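Local coordinates for protein signal recognition particle receptor FtsY (Sulfolobus acidocaldarius, PDB 5L3W) that serves as a receptor for the signal recognition particle, an SRP54-type protein joining a helical bundle to a P-loop domain, here with bound guanosine-5'-diphosphate, at residues A[96-101]-A[279-284]; A[150-155]-A[172-177]; A[226-231]-A[254-259]. All blocks are in the same frame, centred on the assembly; numbering follows the deposited sequence.

Contact 1: A[96-101]-A[279-284]; sequences QKTDLI and PVVYMG. With GDP (guanosine-5'-diphosphate), chain B.
Tyr282 reaches out from strand 280-284 of the P-loop NTPase sheet to the start of helix 100-105, where its hydroxyl meets Leu100. CG anti to the carbonyl carbon (chi1 -66°) directs the ring toward the 96-101 segment, and contact begins at CE2. This CE2 lies 3.8 Å from Leu100 CB, which meets the rim of the ring, close to level with it, and CZ lies 4.1 Å from Thr98 O. At the tip, OH accepts from Leu100 N at 3.1 Å, a fairly straight bond (158° at the hydrogen). That amide belongs to the first turn of the helix, where no preceding turn supplies a carbonyl; the next one, Ile101 N, is taken weakly by OD1 of the N-cap residue Asp99. A short acidic side chain suits that place, and a long phenol suits the reach from the strand. Met134 of helix 124-137 and Leu292 and Pro294 of the last strand also pack on Tyr282. Upstream, Gln96 CB rests on Pro279 CG at 4.0 Å. Thr98 and Val281 lie alongside, pointing opposite ways, Thr98 CG2 3.5 Å from Val281 O; Thr98 OG1 is buried with no polar partner in the model. At the far end of the strand Gly284, having no side chain, lets the guanine come close: Gly284 C lies 3.0 Å from GDP O6.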
# COMPACT_ATOMS: atom_id res chain seq x y z
N GLN A 96 5.41 8.83 4.19
CA GLN A 96 5.29 9.41 2.86
C GLN A 96 3.82 9.72 2.55
O GLN A 96 2.90 9.19 3.18
CB GLN A 96 5.87 8.43 1.83
CG GLN A 96 7.08 8.90 1.03
CD GLN A 96 8.34 9.19 1.85
OE1 GLN A 96 8.33 9.18 3.09
NE2 GLN A 96 9.44 9.46 1.15
N LYS A 97 3.61 10.59 1.57
CA LYS A 97 2.26 10.79 1.07
C LYS A 97 1.80 9.57 0.25
O LYS A 97 2.59 8.90 -0.43
CB LYS A 97 2.18 12.07 0.24
CG LYS A 97 2.49 13.34 1.03
CD LYS A 97 1.79 13.32 2.40
CE LYS A 97 2.21 14.49 3.29
NZ LYS A 97 1.64 14.36 4.66
N THR A 98 0.50 9.30 0.32
CA THR A 98 -0.09 8.03 -0.07
C THR A 98 -1.29 8.17 -1.02
O THR A 98 -1.61 7.21 -1.74
CB THR A 98 -0.51 7.26 1.21
OG1 THR A 98 0.60 6.47 1.68
CG2 THR A 98 -1.78 6.38 1.05
N ASP A 99 -1.93 9.34 -1.06
CA ASP A 99 -3.16 9.55 -1.81
C ASP A 99 -2.82 9.71 -3.28
O ASP A 99 -2.30 10.75 -3.70
CB ASP A 99 -3.90 10.78 -1.28
CG ASP A 99 -5.36 10.83 -1.72
OD1 ASP A 99 -5.72 10.12 -2.69
OD2 ASP A 99 -6.14 11.59 -1.11
N LEU A 100 -3.10 8.67 -4.06
CA LEU A 100 -2.82 8.72 -5.49
C LEU A 100 -3.69 9.75 -6.19
O LEU A 100 -3.24 10.38 -7.16
CB LEU A 100 -3.05 7.34 -6.10
CG LEU A 100 -2.69 7.25 -7.58
CD1 LEU A 100 -1.19 7.48 -7.79
CD2 LEU A 100 -3.14 5.91 -8.11
N ILE A 101 -4.93 9.93 -5.72
CA ILE A 101 -5.84 10.88 -6.36
C ILE A 101 -5.29 12.29 -6.27
O ILE A 101 -5.23 13.02 -7.26
CB ILE A 101 -7.25 10.78 -5.75
CG1 ILE A 101 -7.74 9.33 -5.72
CG2 ILE A 101 -8.24 11.61 -6.56
CD1 ILE A 101 -7.86 8.70 -7.09
N PRO A 279 7.06 3.04 0.36
CA PRO A 279 5.75 3.08 1.03
C PRO A 279 4.74 2.11 0.43
O PRO A 279 4.71 1.88 -0.78
CB PRO A 279 5.29 4.54 0.84
CG PRO A 279 6.13 5.09 -0.34
CD PRO A 279 7.45 4.34 -0.23
N VAL A 280 3.89 1.57 1.30
CA VAL A 280 2.70 0.83 0.87
C VAL A 280 1.53 1.80 0.79
O VAL A 280 1.12 2.36 1.81
CB VAL A 280 2.38 -0.32 1.83
CG1 VAL A 280 1.10 -1.03 1.40
CG2 VAL A 280 3.54 -1.29 1.88
N VAL A 281 0.98 1.99 -0.41
CA VAL A 281 0.00 3.06 -0.62
C VAL A 281 -1.43 2.51 -0.68
O VAL A 281 -2.36 3.16 -0.20
CB VAL A 281 0.36 3.89 -1.87
CG1 VAL A 281 1.64 4.68 -1.62
CG2 VAL A 281 0.57 3.00 -3.08
N TYR A 282 -1.62 1.31 -1.22
CA TYR A 282 -2.93 0.68 -1.15
C TYR A 282 -2.75 -0.79 -0.81
O TYR A 282 -1.65 -1.33 -0.91
CB TYR A 282 -3.75 0.85 -2.44
CG TYR A 282 -4.11 2.29 -2.69
CD1 TYR A 282 -5.26 2.84 -2.16
CD2 TYR A 282 -3.27 3.12 -3.42
CE1 TYR A 282 -5.58 4.17 -2.36
CE2 TYR A 282 -3.57 4.45 -3.63
CZ TYR A 282 -4.72 4.97 -3.10
OH TYR A 282 -5.02 6.30 -3.30
N MET A 283 -3.86 -1.42 -0.40
CA MET A 283 -3.88 -2.83 -0.03
C MET A 283 -5.08 -3.51 -0.68
O MET A 283 -6.21 -3.03 -0.54
CB MET A 283 -3.95 -3.01 1.50
CG MET A 283 -2.90 -2.24 2.27
SD MET A 283 -2.88 -2.63 4.03
CE MET A 283 -4.47 -2.01 4.60
N GLY A 284 -4.82 -4.60 -1.39
CA GLY A 284 -5.90 -5.44 -1.89
C GLY A 284 -6.43 -6.30 -0.75
O GLY A 284 -5.65 -6.91 -0.01
PB GDP B . -1.41 -11.94 -12.07
O1B GDP B . -2.02 -10.88 -12.96
O2B GDP B . -0.12 -11.40 -11.49
O3B GDP B . -1.08 -13.18 -12.86
O3A GDP B . -2.42 -12.22 -10.86
PA GDP B . -4.03 -12.13 -10.95
O1A GDP B . -4.55 -10.71 -11.10
O2A GDP B . -4.54 -13.03 -12.05
O5' GDP B . -4.43 -12.70 -9.51
C5' GDP B . -4.15 -14.07 -9.17
C4' GDP B . -5.16 -14.54 -8.13
O4' GDP B . -4.99 -13.79 -6.93
C3' GDP B . -6.58 -14.27 -8.63
O3' GDP B . -7.44 -15.39 -8.43
C2' GDP B . -7.04 -13.11 -7.78
O2' GDP B . -8.45 -13.14 -7.57
C1' GDP B . -6.25 -13.28 -6.49
N9 GDP B . -6.12 -11.99 -5.78
C8 GDP B . -5.58 -10.86 -6.26
N7 GDP B . -5.66 -9.86 -5.35
C5 GDP B . -6.27 -10.36 -4.25
C6 GDP B . -6.66 -9.86 -2.91
O6 GDP B . -6.44 -8.69 -2.56
N1 GDP B . -7.28 -10.71 -2.08
C2 GDP B . -7.54 -11.99 -2.42
N2 GDP B . -8.17 -12.78 -1.51
N3 GDP B . -7.21 -12.52 -3.62
C4 GDP B . -6.58 -11.77 -4.55

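Contact 2: A[150-155]-A[172-177]; sequences FRAAAQ and GKYGAD. With GDP (guanosine-5'-diphosphate), chain B.
Phe150 O receives the hydroxyl of Tyr174, OH to O at 2.7 Å, with the donor in the carbonyl plane and on a lone pair. Tyr174 can deliver it because CG stands anti to the backbone N (chi1 -179°), which brings the ring edge-on to Phe150 O, with CE1 3.7 Å from Ala152 CB. The small methyl of Ala152 suits a helix start that a phenol approaches closely. Gly175 meets the other aromatic: its CA stands over one face of the Phe150 ring, 3.5 Å from the centroid and 19° off the normal, a CH-pi contact that a residue without a side chain makes easily. Glycine also fits the third place of the type II turn from Lys173 to Ala176, where phi is positive (72°). The two rings themselves meet at an oblique angle. Arg151, the N-cap of the helix, turns away from the turn toward GDP. Its NH1 donates to O3B of the nucleotide at 2.9 Å, and NH2 makes longer bonds to O3B and O1B; two branches of one cation thus grip the terminal phosphate. Thr149, just before Phe150, binds the turn through Gly175 and Ala176. The contact thereby ties the start of helix 152-164 to the loop between strand 168-170 and helix 178-191, at the surface of the domain.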
# COMPACT_ATOMS: atom_id res chain seq x y z
N PHE A 150 3.81 -10.89 -24.29
CA PHE A 150 4.11 -12.29 -24.55
C PHE A 150 3.33 -13.25 -23.65
O PHE A 150 3.19 -14.42 -24.00
CB PHE A 150 5.62 -12.56 -24.41
CG PHE A 150 6.42 -12.21 -25.65
CD1 PHE A 150 6.76 -10.89 -25.93
CD2 PHE A 150 6.85 -13.20 -26.52
CE1 PHE A 150 7.50 -10.57 -27.07
CE2 PHE A 150 7.59 -12.89 -27.66
CZ PHE A 150 7.92 -11.57 -27.93
N ARG A 151 2.83 -12.78 -22.51
CA ARG A 151 1.96 -13.60 -21.65
C ARG A 151 0.54 -13.41 -22.15
O ARG A 151 -0.19 -12.53 -21.68
CB ARG A 151 2.11 -13.22 -20.18
CG ARG A 151 1.52 -14.24 -19.23
CD ARG A 151 1.68 -13.85 -17.76
NE ARG A 151 0.72 -12.84 -17.32
CZ ARG A 151 0.13 -12.82 -16.13
NH1 ARG A 151 0.40 -13.76 -15.23
NH2 ARG A 151 -0.73 -11.86 -15.82
N ALA A 152 0.14 -14.23 -23.11
CA ALA A 152 -1.18 -14.08 -23.71
C ALA A 152 -2.29 -14.26 -22.68
O ALA A 152 -3.41 -13.78 -22.90
CB ALA A 152 -1.35 -15.05 -24.87
N ALA A 153 -2.00 -14.93 -21.57
CA ALA A 153 -2.99 -15.05 -20.50
C ALA A 153 -3.35 -13.68 -19.93
O ALA A 153 -4.54 -13.35 -19.80
CB ALA A 153 -2.45 -15.96 -19.39
N ALA A 154 -2.34 -12.86 -19.60
CA ALA A 154 -2.59 -11.51 -19.09
C ALA A 154 -3.44 -10.68 -20.05
O ALA A 154 -4.24 -9.85 -19.61
CB ALA A 154 -1.27 -10.78 -18.82
N GLN A 155 -3.26 -10.89 -21.36
CA GLN A 155 -4.07 -10.18 -22.34
C GLN A 155 -5.55 -10.50 -22.18
O GLN A 155 -6.40 -9.61 -22.23
CB GLN A 155 -3.58 -10.52 -23.74
CG GLN A 155 -2.10 -10.26 -23.93
CD GLN A 155 -1.75 -8.83 -23.62
OE1 GLN A 155 -2.32 -7.91 -24.21
NE2 GLN A 155 -0.81 -8.62 -22.69
N GLY A 172 -1.33 -4.72 -28.52
CA GLY A 172 -0.74 -5.02 -29.80
C GLY A 172 -0.90 -6.49 -30.13
O GLY A 172 -1.49 -7.26 -29.38
N LYS A 173 -0.36 -6.86 -31.29
CA LYS A 173 -0.25 -8.26 -31.66
C LYS A 173 0.48 -9.02 -30.56
O LYS A 173 1.23 -8.42 -29.78
CB LYS A 173 0.47 -8.42 -33.00
CG LYS A 173 -0.28 -7.83 -34.18
CD LYS A 173 0.44 -8.10 -35.49
CE LYS A 173 -0.32 -7.51 -36.67
NZ LYS A 173 0.38 -7.72 -37.97
N TYR A 174 0.24 -10.32 -30.46
CA TYR A 174 1.04 -11.14 -29.57
C TYR A 174 2.52 -10.96 -29.87
O TYR A 174 2.94 -10.93 -31.04
CB TYR A 174 0.65 -12.61 -29.72
CG TYR A 174 1.43 -13.50 -28.80
CD1 TYR A 174 1.13 -13.54 -27.45
CD2 TYR A 174 2.49 -14.27 -29.27
CE1 TYR A 174 1.84 -14.34 -26.59
CE2 TYR A 174 3.21 -15.07 -28.42
CZ TYR A 174 2.88 -15.10 -27.08
OH TYR A 174 3.60 -15.90 -26.21
N GLY A 175 3.32 -10.80 -28.81
CA GLY A 175 4.74 -10.57 -28.98
C GLY A 175 5.12 -9.20 -29.51
O GLY A 175 6.26 -9.02 -29.97
N ALA A 176 4.22 -8.23 -29.46
CA ALA A 176 4.54 -6.92 -29.99
C ALA A 176 5.50 -6.19 -29.05
O ALA A 176 5.66 -6.53 -27.88
CB ALA A 176 3.28 -6.09 -30.20
N ASP A 177 6.17 -5.19 -29.60
CA ASP A 177 7.07 -4.33 -28.86
C ASP A 177 6.29 -3.73 -27.70
O ASP A 177 5.36 -2.94 -27.93
CB ASP A 177 7.63 -3.24 -29.79
CG ASP A 177 8.59 -2.29 -29.09
OD1 ASP A 177 8.59 -2.21 -27.84
OD2 ASP A 177 9.34 -1.59 -29.80
PB GDP B . -1.41 -11.94 -12.07
O1B GDP B . -2.02 -10.88 -12.96
O2B GDP B . -0.12 -11.40 -11.49
O3B GDP B . -1.08 -13.18 -12.86
O3A GDP B . -2.42 -12.22 -10.86
PA GDP B . -4.03 -12.13 -10.95
O1A GDP B . -4.55 -10.71 -11.10
O2A GDP B . -4.54 -13.03 -12.05
O5' GDP B . -4.43 -12.70 -9.51
C5' GDP B . -4.15 -14.07 -9.17
C4' GDP B . -5.16 -14.54 -8.13
O4' GDP B . -4.99 -13.79 -6.93
C3' GDP B . -6.58 -14.27 -8.63
O3' GDP B . -7.44 -15.39 -8.43
C2' GDP B . -7.04 -13.11 -7.78
O2' GDP B . -8.45 -13.14 -7.57
C1' GDP B . -6.25 -13.28 -6.49
N9 GDP B . -6.12 -11.99 -5.78
C8 GDP B . -5.58 -10.86 -6.26
N7 GDP B . -5.66 -9.86 -5.35
C5 GDP B . -6.27 -10.36 -4.25
C6 GDP B . -6.66 -9.86 -2.91
O6 GDP B . -6.44 -8.69 -2.56
N1 GDP B . -7.28 -10.71 -2.08
C2 GDP B . -7.54 -11.99 -2.42
N2 GDP B . -8.17 -12.78 -1.51
N3 GDP B . -7.21 -12.52 -3.62
C4 GDP B . -6.58 -11.77 -4.55

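Contact 3: A[226-231]-A[254-259]; sequences FRILIL and AVILTK. With GDP (guanosine-5'-diphosphate), chain B.
Leu229 and Val255 pair in the middle of a parallel ladder that completes the beta-alpha-beta unit of strand 226-232, helix 236-249 and strand 254-258, part of the P-loop NTPase sheet. Leu229 uses both its N and its O: N to Ala254 O and O to Ile256 N, each 2.9 Å; Leu231 repeats the pattern with Ile256 O and Thr258 N. On the face carrying Ile228, Ile230 and Ile256, branched side chains interlock: Ile228 CG2 meets Ile256 CG1 at 3.8 Å. Ile230, folded back at chi2 (-71°), lies beside Ile256 and sets CD1 4.0 Å from its CB. Phe226 CZ lies 3.6 Å from Ala254 CB, a small methyl that suits the nearby ring. Leu229 and Leu231 on the other face pack against helix 236-249. Farther out, Thr258 puts CG2 on Ile230 CG2 and sends OG1 to Val122 O in the P-loop region. Thr258, Lys259 and Asp261 fit the T-K-x-D guanine-recognition motif of GTPases. Lys259 NZ is held by a salt bridge to Asp232 and a bond to Gly121 O, and its aliphatic chain passes over the guanine face, CG 3.8 Å from GDP C5, while Lys259 N donates to GDP O6 at 3.0 Å.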
# COMPACT_ATOMS: atom_id res chain seq x y z
N PHE A 226 4.73 7.60 -12.14
CA PHE A 226 4.64 6.91 -10.86
C PHE A 226 4.81 5.43 -11.14
O PHE A 226 4.18 4.90 -12.06
CB PHE A 226 3.29 7.18 -10.19
CG PHE A 226 3.26 6.88 -8.73
CD1 PHE A 226 4.26 7.34 -7.90
CD2 PHE A 226 2.20 6.17 -8.18
CE1 PHE A 226 4.22 7.08 -6.54
CE2 PHE A 226 2.15 5.91 -6.81
CZ PHE A 226 3.17 6.36 -6.00
N ARG A 227 5.69 4.78 -10.38
CA ARG A 227 5.98 3.36 -10.57
C ARG A 227 5.55 2.59 -9.33
O ARG A 227 6.01 2.87 -8.22
CB ARG A 227 7.46 3.15 -10.84
CG ARG A 227 8.07 4.04 -11.90
CD ARG A 227 9.58 4.00 -11.73
NE ARG A 227 10.30 4.77 -12.74
CZ ARG A 227 11.60 4.64 -12.98
NH1 ARG A 227 12.32 3.75 -12.30
NH2 ARG A 227 12.18 5.39 -13.90
N ILE A 228 4.71 1.57 -9.52
CA ILE A 228 4.14 0.80 -8.43
C ILE A 228 4.55 -0.66 -8.58
O ILE A 228 4.32 -1.27 -9.63
CB ILE A 228 2.61 0.92 -8.38
CG1 ILE A 228 2.22 2.37 -8.09
CG2 ILE A 228 2.06 -0.01 -7.32
CD1 ILE A 228 0.74 2.63 -8.20
N LEU A 229 5.13 -1.22 -7.52
CA LEU A 229 5.38 -2.65 -7.44
C LEU A 229 4.23 -3.34 -6.73
O LEU A 229 3.72 -2.85 -5.72
CB LEU A 229 6.69 -2.90 -6.69
CG LEU A 229 7.10 -4.34 -6.45
CD1 LEU A 229 7.28 -5.11 -7.79
CD2 LEU A 229 8.38 -4.37 -5.63
N ILE A 230 3.81 -4.47 -7.28
CA ILE A 230 2.74 -5.28 -6.71
C ILE A 230 3.38 -6.48 -6.02
O ILE A 230 4.17 -7.20 -6.64
CB ILE A 230 1.75 -5.76 -7.79
CG1 ILE A 230 1.30 -4.60 -8.68
CG2 ILE A 230 0.55 -6.44 -7.15
CD1 ILE A 230 0.38 -3.65 -7.96
N LEU A 231 3.03 -6.70 -4.76
CA LEU A 231 3.61 -7.78 -3.97
C LEU A 231 2.50 -8.53 -3.25
O LEU A 231 1.57 -7.92 -2.74
CB LEU A 231 4.61 -7.26 -2.94
CG LEU A 231 5.89 -6.58 -3.42
CD1 LEU A 231 6.67 -6.18 -2.19
CD2 LEU A 231 6.70 -7.55 -4.29
N ALA A 254 6.48 3.02 -5.05
CA ALA A 254 5.52 2.64 -4.03
C ALA A 254 5.10 1.20 -4.27
O ALA A 254 5.34 0.63 -5.34
CB ALA A 254 4.29 3.56 -4.03
N VAL A 255 4.47 0.62 -3.25
CA VAL A 255 4.07 -0.78 -3.24
C VAL A 255 2.56 -0.86 -3.04
O VAL A 255 2.00 -0.05 -2.31
CB VAL A 255 4.82 -1.54 -2.13
CG1 VAL A 255 4.21 -2.92 -1.83
CG2 VAL A 255 6.32 -1.64 -2.47
N ILE A 256 1.91 -1.81 -3.69
CA ILE A 256 0.56 -2.22 -3.32
C ILE A 256 0.63 -3.68 -2.88
O ILE A 256 1.05 -4.55 -3.66
CB ILE A 256 -0.45 -2.03 -4.45
CG1 ILE A 256 -0.65 -0.52 -4.72
CG2 ILE A 256 -1.80 -2.70 -4.09
CD1 ILE A 256 -1.65 -0.22 -5.81
N LEU A 257 0.20 -3.95 -1.65
CA LEU A 257 0.17 -5.29 -1.09
C LEU A 257 -1.18 -5.92 -1.38
O LEU A 257 -2.23 -5.38 -0.98
CB LEU A 257 0.41 -5.24 0.42
CG LEU A 257 1.76 -4.74 0.93
CD1 LEU A 257 1.76 -4.78 2.45
CD2 LEU A 257 2.86 -5.62 0.35
N THR A 258 -1.17 -7.07 -2.04
CA THR A 258 -2.39 -7.79 -2.34
C THR A 258 -2.57 -8.89 -1.32
O THR A 258 -1.64 -9.25 -0.60
CB THR A 258 -2.35 -8.38 -3.75
OG1 THR A 258 -1.38 -9.43 -3.77
CG2 THR A 258 -1.93 -7.31 -4.74
N LYS A 259 -3.80 -9.41 -1.26
CA LYS A 259 -4.17 -10.55 -0.42
C LYS A 259 -4.02 -10.26 1.07
O LYS A 259 -3.89 -11.19 1.87
CB LYS A 259 -3.37 -11.80 -0.81
CG LYS A 259 -3.65 -12.27 -2.22
CD LYS A 259 -2.64 -13.29 -2.70
CE LYS A 259 -2.83 -13.54 -4.19
NZ LYS A 259 -1.55 -13.91 -4.85
PB GDP B . -1.41 -11.94 -12.07
O1B GDP B . -2.02 -10.88 -12.96
O2B GDP B . -0.12 -11.40 -11.49
O3B GDP B . -1.08 -13.18 -12.86
O3A GDP B . -2.42 -12.22 -10.86
PA GDP B . -4.03 -12.13 -10.95
O1A GDP B . -4.55 -10.71 -11.10
O2A GDP B . -4.54 -13.03 -12.05
O5' GDP B . -4.43 -12.70 -9.51
C5' GDP B . -4.15 -14.07 -9.17
C4' GDP B . -5.16 -14.54 -8.13
O4' GDP B . -4.99 -13.79 -6.93
C3' GDP B . -6.58 -14.27 -8.63
O3' GDP B . -7.44 -15.39 -8.43
C2' GDP B . -7.04 -13.11 -7.78
O2' GDP B . -8.45 -13.14 -7.57
C1' GDP B . -6.25 -13.28 -6.49
N9 GDP B . -6.12 -11.99 -5.78
C8 GDP B . -5.58 -10.86 -6.26
N7 GDP B . -5.66 -9.86 -5.35
C5 GDP B . -6.27 -10.36 -4.25
C6 GDP B . -6.66 -9.86 -2.91
O6 GDP B . -6.44 -8.69 -2.56
N1 GDP B . -7.28 -10.71 -2.08
C2 GDP B . -7.54 -11.99 -2.42
N2 GDP B . -8.17 -12.78 -1.51
N3 GDP B . -7.21 -12.52 -3.62
C4 GDP B . -6.58 -11.77 -4.55

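In the fold
Contacts 1 and 3 are neighbours, with centres 9 Å apart, because strands 280-284 and 254-258 lie side by side in one sheet: Gly284 N probably bonds to Leu257 O at 2.7 Å. Leu100 CD1 also packs on Phe226 CD2 at 3.7 Å, so the helix start of contact 1 also touches the first residue of the 226-231 strand. Contact 2 stands apart, its centre 29 Å from that of contact 1 and 22 Å from that of contact 3. GDP spans the gap. Contacts 1 and 3 converge on its guanine, at O6, whereas contact 2 supplies Arg151 to the phosphate end; about 10 Å separate the nearest atoms of contacts 2 and 3.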